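Local atomic coordinates of dimethyl-sulfide monooxygenase (PDB entry 6AK1), a protein that oxidises dimethyl sulfide to methanethiol and formaldehyde with NADH and molecular oxygen, using FMN, as the first step of dimethyl sulfide degradation. Residues Q111-A116 with F211-P216; A161-E166 with G203-V208; M165-K170 with H197-Q202. One frame throughout, in Å; residues are numbered along the deposited sequence.

Contact 1: residues Q111-A116 with F211-P216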
ATOM      1  N   GLN A 111      11.308  14.939   4.537  1.00 22.20           N
ATOM      2  CA  GLN A 111      11.621  15.054   5.958  1.00 24.93           C
ATOM      3  C   GLN A 111      10.445  14.555   6.802  1.00 23.63           C
ATOM      4  O   GLN A 111       9.286  14.798   6.456  1.00 23.58           O
ATOM      5  CB  GLN A 111      11.942  16.509   6.317  1.00 24.45           C
ATOM      6  CG  GLN A 111      13.105  17.144   5.536  1.00 27.28           C
ATOM      7  CD  GLN A 111      12.695  17.737   4.172  1.00 32.23           C
ATOM      8  OE1 GLN A 111      11.676  17.360   3.594  1.00 26.27           O
ATOM      9  NE2 GLN A 111      13.507  18.666   3.654  1.00 30.24           N
ATOM     10  N   PRO A 112      10.704  13.870   7.922  1.00 22.85           N
ATOM     11  CA  PRO A 112       9.585  13.296   8.701  1.00 21.13           C
ATOM     12  C   PRO A 112       8.619  14.325   9.265  1.00 23.55           C
ATOM     13  O   PRO A 112       7.410  14.068   9.295  1.00 23.27           O
ATOM     14  CB  PRO A 112      10.297  12.514   9.821  1.00 22.39           C
ATOM     15  CG  PRO A 112      11.695  13.096   9.885  1.00 22.76           C
ATOM     16  CD  PRO A 112      12.022  13.506   8.477  1.00 22.89           C
ATOM     17  N   TYR A 113       9.110  15.488   9.706  1.00 26.07           N
ATOM     18  CA  TYR A 113       8.217  16.515  10.247  1.00 21.05           C
ATOM     19  C   TYR A 113       7.155  16.928   9.230  1.00 21.09           C
ATOM     20  O   TYR A 113       5.988  17.126   9.585  1.00 23.25           O
ATOM     21  CB  TYR A 113       9.036  17.733  10.686  1.00 23.11           C
ATOM     22  CG  TYR A 113       8.278  18.729  11.535  1.00 22.89           C
ATOM     23  CD1 TYR A 113       8.085  18.499  12.891  1.00 22.30           C
ATOM     24  CD2 TYR A 113       7.768  19.902  10.990  1.00 21.00           C
ATOM     25  CE1 TYR A 113       7.401  19.400  13.680  1.00 24.04           C
ATOM     26  CE2 TYR A 113       7.080  20.811  11.777  1.00 21.15           C
ATOM     27  CZ  TYR A 113       6.899  20.552  13.116  1.00 23.76           C
ATOM     28  OH  TYR A 113       6.232  21.448  13.907  1.00 25.48           O
ATOM     29  N   LEU A 114       7.539  17.067   7.960  1.00 21.86           N
ATOM     30  CA  LEU A 114       6.593  17.503   6.935  1.00 19.62           C
ATOM     31  C   LEU A 114       5.665  16.378   6.495  1.00 22.74           C
ATOM     32  O   LEU A 114       4.474  16.612   6.266  1.00 24.09           O
ATOM     33  CB  LEU A 114       7.344  18.055   5.726  1.00 20.43           C
ATOM     34  CG  LEU A 114       8.080  19.382   5.917  1.00 26.36           C
ATOM     35  CD1 LEU A 114       8.782  19.752   4.609  1.00 27.68           C
ATOM     36  CD2 LEU A 114       7.118  20.496   6.377  1.00 23.21           C
ATOM     37  N   LEU A 115       6.185  15.164   6.327  1.00 18.90           N
ATOM     38  CA  LEU A 115       5.291  14.059   5.987  1.00 23.62           C
ATOM     39  C   LEU A 115       4.270  13.841   7.096  1.00 17.42           C
ATOM     40  O   LEU A 115       3.092  13.588   6.824  1.00 20.85           O
ATOM     41  CB  LEU A 115       6.079  12.769   5.700  1.00 16.13           C
ATOM     42  CG  LEU A 115       5.188  11.571   5.296  1.00 22.47           C
ATOM     43  CD1 LEU A 115       4.238  11.913   4.135  1.00 15.22           C
ATOM     44  CD2 LEU A 115       6.027  10.329   4.967  1.00 18.31           C
ATOM     45  N   ALA A 116       4.702  13.980   8.352  1.00 18.02           N
ATOM     46  CA  ALA A 116       3.797  13.848   9.488  1.00 20.31           C
ATOM     47  C   ALA A 116       2.599  14.781   9.364  1.00 20.19           C
ATOM     48  O   ALA A 116       1.461  14.387   9.657  1.00 21.89           O
ATOM     49  CB  ALA A 116       4.556  14.130  10.788  1.00 20.18           C
ATOM     50  N   PHE A 211       7.542  20.521  18.517  1.00 23.23           N
ATOM     51  CA  PHE A 211       6.298  19.794  18.693  1.00 24.82           C
ATOM     52  C   PHE A 211       5.537  19.736  17.374  1.00 23.46           C
ATOM     53  O   PHE A 211       5.724  20.570  16.484  1.00 22.82           O
ATOM     54  CB  PHE A 211       5.425  20.436  19.780  1.00 23.10           C
ATOM     55  CG  PHE A 211       5.103  21.884  19.532  1.00 23.39           C
ATOM     56  CD1 PHE A 211       3.973  22.246  18.807  1.00 20.97           C
ATOM     57  CD2 PHE A 211       5.917  22.887  20.041  1.00 22.38           C
ATOM     58  CE1 PHE A 211       3.666  23.580  18.583  1.00 23.21           C
ATOM     59  CE2 PHE A 211       5.617  24.229  19.814  1.00 23.74           C
ATOM     60  CZ  PHE A 211       4.492  24.575  19.091  1.00 21.10           C
ATOM     61  N   HIS A 212       4.677  18.728  17.266  1.00 22.36           N
ATOM     62  CA  HIS A 212       3.908  18.504  16.049  1.00 24.48           C
ATOM     63  C   HIS A 212       3.003  19.706  15.801  1.00 22.91           C
ATOM     64  O   HIS A 212       2.444  20.282  16.735  1.00 23.07           O
ATOM     65  CB  HIS A 212       3.103  17.208  16.191  1.00 19.70           C
ATOM     66  CG  HIS A 212       2.470  16.723  14.923  1.00 24.28           C
ATOM     67  ND1 HIS A 212       3.074  16.831  13.687  1.00 22.99           N
ATOM     68  CD2 HIS A 212       1.282  16.105  14.709  1.00 20.50           C
ATOM     69  CE1 HIS A 212       2.279  16.309  12.767  1.00 22.75           C
ATOM     70  NE2 HIS A 212       1.186  15.861  13.361  1.00 20.01           N
ATOM     71  N   ILE A 213       2.892  20.114  14.541  1.00 23.04           N
ATOM     72  CA  ILE A 213       2.198  21.362  14.242  1.00 23.26           C
ATOM     73  C   ILE A 213       0.715  21.090  13.972  1.00 22.61           C
ATOM     74  O   ILE A 213      -0.035  22.007  13.627  1.00 21.48           O
ATOM     75  CB  ILE A 213       2.898  22.095  13.074  1.00 22.98           C
ATOM     76  CG1 ILE A 213       2.667  23.606  13.139  1.00 26.26           C
ATOM     77  CG2 ILE A 213       2.480  21.539  11.716  1.00 25.19           C
ATOM     78  CD1 ILE A 213       3.588  24.405  12.208  1.00 25.34           C
ATOM     79  N   CYS A 214       0.276  19.837  14.155  1.00 22.31           N
ATOM     80  CA  CYS A 214      -1.128  19.446  14.022  1.00 22.62           C
ATOM     81  C   CYS A 214      -1.697  18.956  15.347  1.00 23.56           C
ATOM     82  O   CYS A 214      -1.012  18.259  16.110  1.00 20.97           O
ATOM     83  CB  CYS A 214      -1.317  18.310  13.005  1.00 20.89           C
ATOM     84  SG  CYS A 214      -0.622  18.601  11.399  1.00 26.52           S
ATOM     85  N   GLU A 215      -2.980  19.255  15.577  1.00 19.67           N
ATOM     86  CA  GLU A 215      -3.656  18.717  16.744  1.00 22.28           C
ATOM     87  C   GLU A 215      -3.967  17.239  16.521  1.00 20.55           C
ATOM     88  O   GLU A 215      -3.969  16.767  15.380  1.00 19.51           O
ATOM     89  CB  GLU A 215      -4.936  19.503  17.043  1.00 21.41           C
ATOM     90  CG  GLU A 215      -6.107  19.203  16.125  1.00 21.32           C
ATOM     91  CD  GLU A 215      -7.347  20.029  16.478  1.00 25.13           C
ATOM     92  OE1 GLU A 215      -7.582  21.055  15.807  1.00 22.32           O
ATOM     93  OE2 GLU A 215      -8.075  19.650  17.428  1.00 23.13           O
ATOM     94  N   PRO A 216      -4.195  16.482  17.598  1.00 22.58           N
ATOM     95  CA  PRO A 216      -4.468  15.040  17.454  1.00 21.54           C
ATOM     96  C   PRO A 216      -5.637  14.762  16.523  1.00 22.24           C
ATOM     97  O   PRO A 216      -6.702  15.374  16.630  1.00 21.55           O
ATOM     98  CB  PRO A 216      -4.775  14.596  18.890  1.00 20.82           C
ATOM     99  CG  PRO A 216      -3.974  15.512  19.722  1.00 22.52           C
ATOM    100  CD  PRO A 216      -3.975  16.855  19.009  1.00 18.18           C
TER
HETATM  101  O   HOH W   1       4.296  18.672  11.994  1.00 28.60           O

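Contact 2: residues A161-E166 with G203-V208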
ATOM      1  N   ALA A 161      15.689   4.090   8.872  1.00 29.09           N
ATOM      2  CA  ALA A 161      14.243   3.936   8.785  1.00 28.26           C
ATOM      3  C   ALA A 161      13.616   3.785  10.169  1.00 26.09           C
ATOM      4  O   ALA A 161      12.513   4.289  10.413  1.00 22.69           O
ATOM      5  CB  ALA A 161      13.904   2.740   7.893  1.00 25.53           C
ATOM      6  N   ASP A 162      14.303   3.095  11.088  1.00 27.39           N
ATOM      7  CA  ASP A 162      13.793   2.964  12.455  1.00 28.00           C
ATOM      8  C   ASP A 162      13.643   4.329  13.112  1.00 26.24           C
ATOM      9  O   ASP A 162      12.632   4.616  13.761  1.00 26.88           O
ATOM     10  CB  ASP A 162      14.726   2.097  13.308  1.00 28.10           C
ATOM     11  CG  ASP A 162      14.521   0.604  13.102  1.00 32.54           C
ATOM     12  OD1 ASP A 162      13.384   0.160  12.815  1.00 30.25           O
ATOM     13  OD2 ASP A 162      15.515  -0.139  13.258  1.00 37.17           O
ATOM     14  N   GLU A 163      14.668   5.172  12.988  1.00 25.20           N
ATOM     15  CA  GLU A 163      14.621   6.458  13.664  1.00 26.09           C
ATOM     16  C   GLU A 163      13.618   7.384  12.999  1.00 23.71           C
ATOM     17  O   GLU A 163      12.980   8.192  13.676  1.00 24.42           O
ATOM     18  CB  GLU A 163      16.005   7.096  13.687  1.00 23.31           C
ATOM     19  CG  GLU A 163      16.115   8.258  14.683  1.00 30.71           C
ATOM     20  CD  GLU A 163      17.413   9.030  14.535  1.00 27.54           C
ATOM     21  OE1 GLU A 163      18.456   8.395  14.281  1.00 32.98           O
ATOM     22  OE2 GLU A 163      17.388  10.265  14.651  1.00 27.19           O
ATOM     23  N   TYR A 164      13.467   7.264  11.681  1.00 22.94           N
ATOM     24  CA  TYR A 164      12.427   7.990  10.964  1.00 25.65           C
ATOM     25  C   TYR A 164      11.052   7.738  11.572  1.00 19.79           C
ATOM     26  O   TYR A 164      10.317   8.686  11.866  1.00 20.71           O
ATOM     27  CB  TYR A 164      12.454   7.593   9.484  1.00 22.03           C
ATOM     28  CG  TYR A 164      11.655   8.513   8.578  1.00 22.77           C
ATOM     29  CD1 TYR A 164      10.251   8.458   8.547  1.00 18.63           C
ATOM     30  CD2 TYR A 164      12.301   9.426   7.740  1.00 22.15           C
ATOM     31  CE1 TYR A 164       9.519   9.295   7.724  1.00 20.95           C
ATOM     32  CE2 TYR A 164      11.572  10.262   6.902  1.00 26.43           C
ATOM     33  CZ  TYR A 164      10.183  10.193   6.903  1.00 24.74           C
ATOM     34  OH  TYR A 164       9.452  11.013   6.073  1.00 22.76           O
ATOM     35  N   MET A 165      10.687   6.456  11.761  1.00 22.00           N
ATOM     36  CA  MET A 165       9.382   6.106  12.330  1.00 21.26           C
ATOM     37  C   MET A 165       9.265   6.559  13.780  1.00 22.99           C
ATOM     38  O   MET A 165       8.198   7.012  14.212  1.00 26.01           O
ATOM     39  CB  MET A 165       9.148   4.595  12.250  1.00 21.13           C
ATOM     40  CG  MET A 165       9.314   3.988  10.869  1.00 28.43           C
ATOM     41  SD  MET A 165       8.121   4.605   9.652  1.00 22.61           S
ATOM     42  CE  MET A 165       6.562   4.062  10.369  1.00 20.38           C
ATOM     43  N   GLU A 166      10.340   6.406  14.556  1.00 21.72           N
ATOM     44  CA  GLU A 166      10.372   6.940  15.919  1.00 27.55           C
ATOM     45  C   GLU A 166       9.946   8.411  15.949  1.00 24.39           C
ATOM     46  O   GLU A 166       9.072   8.802  16.732  1.00 22.78           O
ATOM     47  CB  GLU A 166      11.779   6.752  16.505  1.00 27.25           C
ATOM     48  CG  GLU A 166      12.045   7.479  17.825  1.00 32.65           C
ATOM     49  CD  GLU A 166      13.479   7.281  18.342  1.00 37.03           C
ATOM     50  OE1 GLU A 166      14.296   6.624  17.653  1.00 33.63           O
ATOM     51  OE2 GLU A 166      13.789   7.785  19.442  1.00 41.35           O
ATOM     52  N   GLY A 203      18.550  11.855  17.389  1.00 33.62           N
ATOM     53  CA  GLY A 203      19.142  10.557  17.149  1.00 35.76           C
ATOM     54  C   GLY A 203      20.368  10.665  16.279  1.00 32.86           C
ATOM     55  O   GLY A 203      20.880  11.723  16.108  1.00 35.80           O
ATOM     56  N   LYS A 204      20.831   9.568  15.724  1.00 32.88           N
ATOM     57  CA  LYS A 204      21.993   9.615  14.848  1.00 32.09           C
ATOM     58  C   LYS A 204      21.674  10.319  13.534  1.00 36.86           C
ATOM     59  O   LYS A 204      22.548  10.972  12.957  1.00 39.95           O
ATOM     60  CB  LYS A 204      22.512   8.198  14.600  1.00 35.59           C
ATOM     61  CG  LYS A 204      23.666   8.101  13.598  1.00 41.30           C
ATOM     62  CD  LYS A 204      24.259   6.690  13.570  1.00 46.30           C
ATOM     63  CE  LYS A 204      25.111   6.444  12.327  1.00 47.66           C
ATOM     64  NZ  LYS A 204      26.082   7.532  12.038  1.00 50.91           N
ATOM     65  N   TYR A 205      20.429  10.232  13.058  1.00 32.74           N
ATOM     66  CA  TYR A 205      20.095  10.680  11.713  1.00 31.75           C
ATOM     67  C   TYR A 205      19.131  11.850  11.668  1.00 29.78           C
ATOM     68  O   TYR A 205      19.076  12.534  10.646  1.00 33.02           O
ATOM     69  CB  TYR A 205      19.484   9.528  10.897  1.00 30.92           C
ATOM     70  CG  TYR A 205      20.357   8.303  10.869  1.00 33.62           C
ATOM     71  CD1 TYR A 205      21.466   8.231  10.034  1.00 35.82           C
ATOM     72  CD2 TYR A 205      20.083   7.229  11.693  1.00 31.52           C
ATOM     73  CE1 TYR A 205      22.277   7.110  10.025  1.00 39.90           C
ATOM     74  CE2 TYR A 205      20.874   6.117  11.692  1.00 35.81           C
ATOM     75  CZ  TYR A 205      21.970   6.054  10.859  1.00 40.36           C
ATOM     76  OH  TYR A 205      22.752   4.922  10.881  1.00 41.91           O
ATOM     77  N   TYR A 206      18.355  12.082  12.714  1.00 28.60           N
ATOM     78  CA  TYR A 206      17.380  13.159  12.685  1.00 29.92           C
ATOM     79  C   TYR A 206      17.465  13.981  13.958  1.00 28.88           C
ATOM     80  O   TYR A 206      17.702  13.453  15.050  1.00 28.18           O
ATOM     81  CB  TYR A 206      15.957  12.613  12.479  1.00 26.05           C
ATOM     82  CG  TYR A 206      15.844  11.855  11.182  1.00 29.08           C
ATOM     83  CD1 TYR A 206      15.835  12.525   9.967  1.00 30.43           C
ATOM     84  CD2 TYR A 206      15.786  10.466  11.167  1.00 25.33           C
ATOM     85  CE1 TYR A 206      15.751  11.827   8.764  1.00 28.19           C
ATOM     86  CE2 TYR A 206      15.704   9.762   9.975  1.00 26.52           C
ATOM     87  CZ  TYR A 206      15.686  10.448   8.785  1.00 25.83           C
ATOM     88  OH  TYR A 206      15.608   9.753   7.617  1.00 27.92           O
ATOM     89  N   LYS A 207      17.301  15.287  13.794  1.00 31.85           N
ATOM     90  CA  LYS A 207      17.177  16.210  14.908  1.00 30.87           C
ATOM     91  C   LYS A 207      15.854  16.934  14.716  1.00 25.20           C
ATOM     92  O   LYS A 207      15.701  17.696  13.761  1.00 27.24           O
ATOM     93  CB  LYS A 207      18.352  17.184  14.950  1.00 37.14           C
ATOM     94  CG  LYS A 207      18.531  17.880  16.284  1.00 42.18           C
ATOM     95  CD  LYS A 207      19.598  18.954  16.206  1.00 41.31           C
ATOM     96  CE  LYS A 207      19.700  19.684  17.532  1.00 51.66           C
ATOM     97  NZ  LYS A 207      18.350  20.043  18.057  1.00 47.26           N
ATOM     98  N   VAL A 208      14.890  16.656  15.588  1.00 25.56           N
ATOM     99  CA  VAL A 208      13.581  17.302  15.561  1.00 26.06           C
ATOM    100  C   VAL A 208      13.269  17.716  16.996  1.00 26.21           C
ATOM    101  O   VAL A 208      12.752  16.903  17.779  1.00 23.02           O
ATOM    102  CB  VAL A 208      12.496  16.376  14.973  1.00 29.17           C
ATOM    103  CG1 VAL A 208      11.147  17.108  14.862  1.00 22.34           C
ATOM    104  CG2 VAL A 208      12.926  15.838  13.616  1.00 23.09           C
TER

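Contact 3: residues M165-K170 with H197-Q202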
ATOM      1  N   MET A 165      10.687   6.456  11.761  1.00 22.00           N
ATOM      2  CA  MET A 165       9.382   6.106  12.330  1.00 21.26           C
ATOM      3  C   MET A 165       9.265   6.559  13.780  1.00 22.99           C
ATOM      4  O   MET A 165       8.198   7.012  14.212  1.00 26.01           O
ATOM      5  CB  MET A 165       9.148   4.595  12.250  1.00 21.13           C
ATOM      6  CG  MET A 165       9.314   3.988  10.869  1.00 28.43           C
ATOM      7  SD  MET A 165       8.121   4.605   9.652  1.00 22.61           S
ATOM      8  CE  MET A 165       6.562   4.062  10.369  1.00 20.38           C
ATOM      9  N   GLU A 166      10.340   6.406  14.556  1.00 21.72           N
ATOM     10  CA  GLU A 166      10.372   6.940  15.919  1.00 27.55           C
ATOM     11  C   GLU A 166       9.946   8.411  15.949  1.00 24.39           C
ATOM     12  O   GLU A 166       9.072   8.802  16.732  1.00 22.78           O
ATOM     13  CB  GLU A 166      11.779   6.752  16.505  1.00 27.25           C
ATOM     14  CG  GLU A 166      12.045   7.479  17.825  1.00 32.65           C
ATOM     15  CD  GLU A 166      13.479   7.281  18.342  1.00 37.03           C
ATOM     16  OE1 GLU A 166      14.296   6.624  17.653  1.00 33.63           O
ATOM     17  OE2 GLU A 166      13.789   7.785  19.442  1.00 41.35           O
ATOM     18  N   VAL A 167      10.531   9.233  15.069  1.00 23.92           N
ATOM     19  CA  VAL A 167      10.149  10.646  14.981  1.00 21.55           C
ATOM     20  C   VAL A 167       8.657  10.785  14.687  1.00 23.81           C
ATOM     21  O   VAL A 167       7.946  11.542  15.360  1.00 22.14           O
ATOM     22  CB  VAL A 167      10.990  11.365  13.908  1.00 21.68           C
ATOM     23  CG1 VAL A 167      10.427  12.752  13.630  1.00 19.11           C
ATOM     24  CG2 VAL A 167      12.474  11.434  14.322  1.00 25.06           C
ATOM     25  N   MET A 168       8.166  10.065  13.660  1.00 21.60           N
ATOM     26  CA  MET A 168       6.751  10.129  13.289  1.00 21.44           C
ATOM     27  C   MET A 168       5.860   9.752  14.462  1.00 19.59           C
ATOM     28  O   MET A 168       4.881  10.447  14.759  1.00 21.77           O
ATOM     29  CB  MET A 168       6.451   9.189  12.105  1.00 19.71           C
ATOM     30  CG  MET A 168       7.350   9.329  10.900  1.00 20.13           C
ATOM     31  SD  MET A 168       7.122  10.911  10.087  1.00 23.25           S
ATOM     32  CE  MET A 168       5.665  10.607   9.089  1.00 20.56           C
ATOM     33  N   TYR A 169       6.169   8.626  15.125  1.00 21.18           N
ATOM     34  CA  TYR A 169       5.364   8.175  16.264  1.00 21.69           C
ATOM     35  C   TYR A 169       5.395   9.183  17.424  1.00 23.98           C
ATOM     36  O   TYR A 169       4.386   9.376  18.119  1.00 22.78           O
ATOM     37  CB  TYR A 169       5.852   6.805  16.739  1.00 21.98           C
ATOM     38  CG  TYR A 169       5.713   5.657  15.736  1.00 23.97           C
ATOM     39  CD1 TYR A 169       4.742   5.672  14.734  1.00 24.32           C
ATOM     40  CD2 TYR A 169       6.543   4.552  15.813  1.00 22.50           C
ATOM     41  CE1 TYR A 169       4.622   4.614  13.824  1.00 21.13           C
ATOM     42  CE2 TYR A 169       6.429   3.491  14.918  1.00 23.66           C
ATOM     43  CZ  TYR A 169       5.469   3.525  13.930  1.00 25.51           C
ATOM     44  OH  TYR A 169       5.379   2.465  13.047  1.00 23.15           O
ATOM     45  N   LYS A 170       6.541   9.825  17.661  1.00 23.27           N
ATOM     46  CA  LYS A 170       6.612  10.829  18.723  1.00 21.71           C
ATOM     47  C   LYS A 170       5.728  12.020  18.402  1.00 20.30           C
ATOM     48  O   LYS A 170       5.006  12.524  19.270  1.00 23.60           O
ATOM     49  CB  LYS A 170       8.060  11.292  18.931  1.00 21.60           C
ATOM     50  CG  LYS A 170       8.958  10.254  19.584  1.00 25.92           C
ATOM     51  CD  LYS A 170      10.400  10.769  19.750  1.00 32.54           C
ATOM     52  CE  LYS A 170      11.318   9.702  20.363  1.00 28.32           C
ATOM     53  NZ  LYS A 170      12.737  10.165  20.432  1.00 24.35           N
ATOM     54  N   HIS A 197       4.042  19.206  23.924  1.00 22.29           N
ATOM     55  CA  HIS A 197       5.391  18.866  24.335  1.00 24.71           C
ATOM     56  C   HIS A 197       6.340  18.861  23.120  1.00 26.21           C
ATOM     57  O   HIS A 197       6.070  18.156  22.142  1.00 26.35           O
ATOM     58  CB  HIS A 197       5.412  17.490  25.024  1.00 22.36           C
ATOM     59  CG  HIS A 197       4.498  17.413  26.210  1.00 27.97           C
ATOM     60  ND1 HIS A 197       4.890  17.796  27.478  1.00 27.12           N
ATOM     61  CD2 HIS A 197       3.205  17.023  26.316  1.00 27.90           C
ATOM     62  CE1 HIS A 197       3.878  17.635  28.316  1.00 29.24           C
ATOM     63  NE2 HIS A 197       2.846  17.165  27.639  1.00 31.91           N
ATOM     64  N   PRO A 198       7.424  19.623  23.173  1.00 25.68           N
ATOM     65  CA  PRO A 198       8.511  19.368  22.216  1.00 24.31           C
ATOM     66  C   PRO A 198       8.987  17.932  22.372  1.00 26.37           C
ATOM     67  O   PRO A 198       9.110  17.416  23.488  1.00 25.22           O
ATOM     68  CB  PRO A 198       9.591  20.392  22.610  1.00 28.43           C
ATOM     69  CG  PRO A 198       9.207  20.905  23.971  1.00 32.21           C
ATOM     70  CD  PRO A 198       7.724  20.709  24.124  1.00 26.82           C
ATOM     71  N   ILE A 199       9.207  17.254  21.243  1.00 23.81           N
ATOM     72  CA  ILE A 199       9.567  15.846  21.356  1.00 24.69           C
ATOM     73  C   ILE A 199      11.041  15.675  21.701  1.00 26.22           C
ATOM     74  O   ILE A 199      11.443  14.595  22.161  1.00 26.84           O
ATOM     75  CB  ILE A 199       9.186  15.061  20.082  1.00 24.36           C
ATOM     76  CG1 ILE A 199       9.941  15.585  18.855  1.00 23.13           C
ATOM     77  CG2 ILE A 199       7.655  15.099  19.862  1.00 20.26           C
ATOM     78  CD1 ILE A 199       9.913  14.636  17.667  1.00 24.06           C
ATOM     79  N   ASN A 200      11.852  16.715  21.510  1.00 24.41           N
ATOM     80  CA  ASN A 200      13.270  16.703  21.887  1.00 28.78           C
ATOM     81  C   ASN A 200      13.972  15.473  21.324  1.00 29.67           C
ATOM     82  O   ASN A 200      14.684  14.746  22.024  1.00 27.47           O
ATOM     83  CB  ASN A 200      13.442  16.793  23.411  1.00 26.29           C
ATOM     84  CG  ASN A 200      13.209  18.204  23.934  1.00 27.02           C
ATOM     85  OD1 ASN A 200      13.551  19.186  23.275  1.00 31.32           O
ATOM     86  ND2 ASN A 200      12.615  18.308  25.107  1.00 24.67           N
ATOM     87  N   HIS A 201      13.748  15.232  20.038  1.00 26.91           N
ATOM     88  CA  HIS A 201      14.352  14.092  19.375  1.00 27.31           C
ATOM     89  C   HIS A 201      15.723  14.476  18.847  1.00 27.58           C
ATOM     90  O   HIS A 201      15.867  15.484  18.152  1.00 29.20           O
ATOM     91  CB  HIS A 201      13.499  13.576  18.217  1.00 27.42           C
ATOM     92  CG  HIS A 201      14.151  12.443  17.499  1.00 25.48           C
ATOM     93  ND1 HIS A 201      14.065  11.144  17.944  1.00 30.94           N
ATOM     94  CD2 HIS A 201      14.993  12.423  16.439  1.00 26.68           C
ATOM     95  CE1 HIS A 201      14.783  10.362  17.156  1.00 32.23           C
ATOM     96  NE2 HIS A 201      15.358  11.114  16.234  1.00 28.05           N
ATOM     97  N   GLN A 202      16.724  13.663  19.168  1.00 29.85           N
ATOM     98  CA  GLN A 202      18.058  13.881  18.616  1.00 38.32           C
ATOM     99  C   GLN A 202      18.731  12.513  18.515  1.00 35.64           C
ATOM    100  O   GLN A 202      19.393  12.068  19.451  1.00 38.53           O
ATOM    101  CB  GLN A 202      18.865  14.848  19.465  1.00 38.69           C
ATOM    102  CG  GLN A 202      20.214  15.206  18.856  1.00 48.44           C
ATOM    103  CD  GLN A 202      20.796  16.474  19.462  1.00 58.87           C
ATOM    104  OE1 GLN A 202      21.339  17.322  18.754  1.00 66.07           O
ATOM    105  NE2 GLN A 202      20.680  16.610  20.783  1.00 58.23           N
TER
HETATM  106  O   HOH W   2      12.805  12.278  22.365  1.00 33.34           O

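Contact 1: residues Q111-A116 with F211-P216
The first turn of helix 112-126 faces the irregular chain 211-216, with Y113 and H212 as the nearest backbone pair, their CA atoms 7.5 Å apart. Y113 reaches across to F211 with its side chain. Its CG stands anti to the backbone N (chi1 -167°), which sends the ring out from the helix to the loop, where the hydroxyl OH of Y113 donates a hydrogen bond to the carbonyl O of F211 at 2.8 Å. The donor sits 18° out of the plane of that carbonyl, and the C=O...OH angle is 156°; the same oxygen also lies at the edge of the Y113 ring, near its plane. I213 meets the phenol from another direction, crossing it at about a right angle, with its CB 3.5 Å from Y113 OH. The methyl CB of A116 rests 3.7 Å from CE1 of H212. One water completes the join: it takes a hydrogen bond from I213 N at 3.2 Å and a weak one from H212 ND1, gives a weak one to Y113 O, and lies over the centre of one face of the Y113 ring. The other imidazole nitrogen, H212 NE2, pairs with S120 one turn further along the helix, and W172 of helix 157-174 meets the imidazole nearly perpendicularly. The S120 bond, helped by the weak one to the water, probably limits the turning of the ring. The arrangement belongs to the periphery of the luciferase-like TIM barrel: a helix that follows barrel strand 100-106 holds, through one phenol, one imidazole and a bridging water, the non-regular chain leading to barrel strand 223-227.

Contact 2: residues A161-E166 with G203-V208
The carboxylate of E163 reaches from the helix into the turn at 203-206 and takes up the backbone N-H groups of Y205 and Y206. OE1 of E163 accepts from Y205 N at 3.0 Å, met on the syn side and 20° out of the carboxylate plane. OE2 of E163 accepts from Y206 N at 2.8 Å, but that donor stands 42° above the plane and the bond is bent; a weak third bond runs from Y205 N to OE2. The same OE2 is also hydrogen-bonded to NE2 of H201, on the first hairpin strand. G203, having no side chain, lets E163 OE2 come in to 3.1 Å from its CA. E163 CG lies opposite the backbone N and the chain runs on extended, which carries the acid group out to the turn. This turn joins strands 201-202 and 207-208 of a small antiparallel hairpin, in the long excursion between barrel strands 130-135 and 223-227, and a bond from G203 N to Y206 O closes it. With an alanine in place of E163, the N-H groups of Y205 and Y206 and the H201 imidazole would probably lose their acceptor, and the turn would be less firmly tied to the helix. Beside the acid, Y164 turns the edge of its ring to the face of Y206 in an offset edge-to-face pair, planes at 84°, with Y164 CD2 3.3 Å from Y206 OH. Further out, the Y164 hydroxyl is bonded to the carbonyl of E110. The Y205 hydroxyl hydrogen-bonds to E156, and the Y205 side chain lies about 9 Å from that of Y158, probably an FMN ligand as in relatives.

Contact 3: residues M165-K170 with H197-Q202
V167 lays its methyl CG2 over one face of the H201 imidazole, 3.5 Å from the ring centroid and 15° off the normal, a CH-pi contact in which the two side chains cross at about a right angle. The edge of the same ring is lined by charged groups. K170, with an extended chain, brings NZ into the ring plane and donates to H201 ND1 at 3.0 Å. ND1 is thus an acceptor, which fits NE2 being the nitrogen that faces E163. K170 NZ also forms a salt bridge with E166 OE2, one turn back on the helix, at 2.8 Å, approaching on its anti side. The E166 carboxylate stands nearly perpendicular to the ring, at 87°, with E166 CD 3.5 Å from H201 CE1. A water accepts a third bond from K170 NZ and donates its own hydrogen to the carbonyl O of I199, which Y456 binds as well. The aliphatic part of K170 packs on I199, K170 CB to I199 CG2 being 3.9 Å; with I199 CG1 turned between the backbone N and carbonyl carbon (chi1 62°), both CG2 and CD1 lie against K170 CB. Two successive turns of helix 157-174 thus clasp the first strand of the short hairpin 201-208 and the loop leading into it, an insertion carried on the outside of the TIM barrel.

In the fold
Contacts 2 and 3 use consecutive turns of helix 157-174 and one hairpin: contact 3 takes its first strand and the loop before it, contact 2 its turn, and the E163–H201 hydrogen bond links them. Contact 1 is built on the neighbouring helix 112-126 and the chain leaving that hairpin; P112 packs against Y164, V167 and M168, so the two helices lie together. Contact 3 is the most buried, joining aliphatic packing to a charged network round an imidazole. Contact 2, partly buried, rests on a carboxylate and a tyrosine pair. Contact 1, partly buried too, relies on one phenol bond, a water and A116 against H212. The contact centres lie about 21, 22 and 24 Å from the centre of the chain.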